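Local atomic coordinates of O-ureido-L-serine synthase (Streptomyces lavendulae, PDB entry 3X44), a protein that uses pyridoxal 5'-phosphate to join hydroxyurea to O-acetyl-L-serine, giving O-ureido-L-serine for the biosynthesis of the antibiotic D-cycloserine. Residues T183-G186 with Q187-V191. The protein carries 1 engineered substitution. Sequence-based numbering, arbitrary orientation.
Sequences TGVG and QMLRV
V185 and L189, one helical turn apart, run side by side, with CG1 of V185 3.7 Å from CD1 of L189. In V185 that methyl stands anti to the backbone N (chi1 179°), which turns it along the helix to its neighbour; both side chains also lie on F172 of strand 171-174. T183 and Q187 make a second such pair: the Q187 chain runs back past T183 O, CG 3.2 Å from it, and its amide NE2 comes 3.7 Å from T183 CG2. The M188 side chain passes G184 O, with CG 3.4 Å away, then bends at chi2 and chi3, away from this turn, to pack on helix 147-164 and on M188 of the second subunit. This is the helix of a beta-alpha-beta unit, strand 171-174, helix 180-192, strand 197-203, and it starts at the turn G177-T181 that binds pyridoxal phosphate. Hydrogen bonds hold the Q187 amide at both atoms, OE1 to R153 NE and NE2 to D232 OD2; T183 OG1 hydrogen-bonds to D232 N and to O of the cofactor-binding T179. Backbone hydrogen bonds join Q187 N to T183 O at 3.0 Å, R190 N to G186 O at 3.0 Å, and L189 N to V185 O at 2.9 Å. V185 O also takes a weak one from M188 N.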
ATOM      1  N   THR A 183      13.435 -16.316 -15.669  1.00 18.33           N
ATOM      2  CA  THR A 183      12.897 -17.646 -15.398  1.00 15.89           C
ATOM      3  C   THR A 183      11.739 -17.615 -14.403  1.00 15.09           C
ATOM      4  O   THR A 183      10.694 -18.229 -14.638  1.00 17.24           O
ATOM      5  CB  THR A 183      14.003 -18.591 -14.883  1.00 14.73           C
ATOM      6  OG1 THR A 183      14.976 -18.777 -15.916  1.00 16.40           O
ATOM      7  CG2 THR A 183      13.413 -19.954 -14.503  1.00 11.76           C
ATOM      8  N   GLY A 184      11.920 -16.890 -13.300  1.00 15.47           N
ATOM      9  CA  GLY A 184      10.877 -16.795 -12.289  1.00 12.47           C
ATOM     10  C   GLY A 184       9.601 -16.155 -12.810  1.00 13.88           C
ATOM     11  O   GLY A 184       8.502 -16.690 -12.624  1.00 13.00           O
ATOM     12  N   VAL A 185       9.736 -15.006 -13.465  1.00 11.42           N
ATOM     13  CA  VAL A 185       8.565 -14.330 -14.003  1.00 12.16           C
ATOM     14  C   VAL A 185       8.019 -15.085 -15.216  1.00 13.79           C
ATOM     15  O   VAL A 185       6.809 -15.272 -15.349  1.00 13.41           O
ATOM     16  CB  VAL A 185       8.889 -12.886 -14.413  1.00 11.91           C
ATOM     17  CG1 VAL A 185       7.641 -12.224 -14.990  1.00 17.95           C
ATOM     18  CG2 VAL A 185       9.370 -12.096 -13.206  1.00 12.33           C
ATOM     19  N   GLY A 186       8.923 -15.527 -16.084  1.00 17.39           N
ATOM     20  CA  GLY A 186       8.519 -16.247 -17.278  1.00 19.11           C
ATOM     21  C   GLY A 186       7.673 -17.474 -16.998  1.00 20.93           C
ATOM     22  O   GLY A 186       6.728 -17.771 -17.736  1.00 19.71           O
ATOM     23  N   GLN A 187       8.008 -18.182 -15.922  1.00 21.49           N
ATOM     24  CA  GLN A 187       7.297 -19.398 -15.548  1.00 21.35           C
ATOM     25  C   GLN A 187       5.899 -19.157 -14.985  1.00 21.18           C
ATOM     26  O   GLN A 187       4.992 -19.968 -15.197  1.00 17.20           O
ATOM     27  CB  GLN A 187       8.131 -20.193 -14.549  1.00 19.96           C
ATOM     28  CG  GLN A 187       9.247 -20.989 -15.203  1.00 21.64           C
ATOM     29  CD  GLN A 187      10.099 -21.728 -14.203  1.00 20.25           C
ATOM     30  OE1 GLN A 187      10.066 -21.440 -13.008  1.00 24.35           O
ATOM     31  NE2 GLN A 187      10.871 -22.691 -14.687  1.00 21.96           N
ATOM     32  N   MET A 188       5.721 -18.049 -14.271  1.00 20.96           N
ATOM     33  CA  MET A 188       4.420 -17.728 -13.702  1.00 20.94           C
ATOM     34  C   MET A 188       3.538 -17.171 -14.818  1.00 21.46           C
ATOM     35  O   MET A 188       2.329 -17.406 -14.845  1.00 17.12           O
ATOM     36  CB  MET A 188       4.570 -16.710 -12.566  1.00 19.02           C
ATOM     37  CG  MET A 188       5.349 -17.248 -11.362  1.00 22.19           C
ATOM     38  SD  MET A 188       4.942 -18.965 -10.908  1.00 22.96           S
ATOM     39  CE  MET A 188       3.381 -18.727 -10.137  1.00 23.69           C
ATOM     40  N   LEU A 189       4.160 -16.442 -15.739  1.00 20.46           N
ATOM     41  CA  LEU A 189       3.447 -15.883 -16.873  1.00 21.60           C
ATOM     42  C   LEU A 189       2.919 -17.030 -17.727  1.00 23.29           C
ATOM     43  O   LEU A 189       1.826 -16.942 -18.289  1.00 26.03           O
ATOM     44  CB  LEU A 189       4.381 -15.022 -17.722  1.00 21.71           C
ATOM     45  CG  LEU A 189       4.691 -13.612 -17.225  1.00 21.14           C
ATOM     46  CD1 LEU A 189       5.777 -13.001 -18.094  1.00 21.70           C
ATOM     47  CD2 LEU A 189       3.429 -12.765 -17.246  1.00 21.13           C
ATOM     48  N   ARG A 190       3.701 -18.105 -17.813  1.00 21.14           N
ATOM     49  CA  ARG A 190       3.327 -19.278 -18.600  1.00 21.81           C
ATOM     50  C   ARG A 190       2.020 -19.894 -18.114  1.00 21.32           C
ATOM     51  O   ARG A 190       1.171 -20.282 -18.914  1.00 19.91           O
ATOM     52  CB  ARG A 190       4.438 -20.343 -18.547  1.00 23.76           C
ATOM     53  CG  ARG A 190       4.543 -21.201 -19.814  1.00 25.16           C
ATOM     54  CD  ARG A 190       5.038 -22.634 -19.560  1.00 25.81           C
ATOM     55  NE  ARG A 190       6.052 -22.753 -18.509  1.00 24.83           N
ATOM     56  CZ  ARG A 190       7.351 -22.953 -18.728  1.00 24.46           C
ATOM     57  NH1 ARG A 190       7.822 -23.057 -19.964  1.00 21.70           N
ATOM     58  NH2 ARG A 190       8.184 -23.082 -17.705  1.00 21.08           N
ATOM     59  N   VAL A 191       1.858 -19.970 -16.799  1.00 20.20           N
ATOM     60  CA  VAL A 191       0.661 -20.560 -16.215  1.00 22.33           C
ATOM     61  C   VAL A 191      -0.557 -19.638 -16.224  1.00 20.18           C
ATOM     62  O   VAL A 191      -1.660 -20.049 -16.597  1.00 20.61           O
ATOM     63  CB  VAL A 191       0.934 -21.002 -14.761  1.00 22.56           C
ATOM     64  CG1 VAL A 191      -0.282 -21.713 -14.185  1.00 24.26           C
ATOM     65  CG2 VAL A 191       2.157 -21.904 -14.722  1.00 26.44           C
TER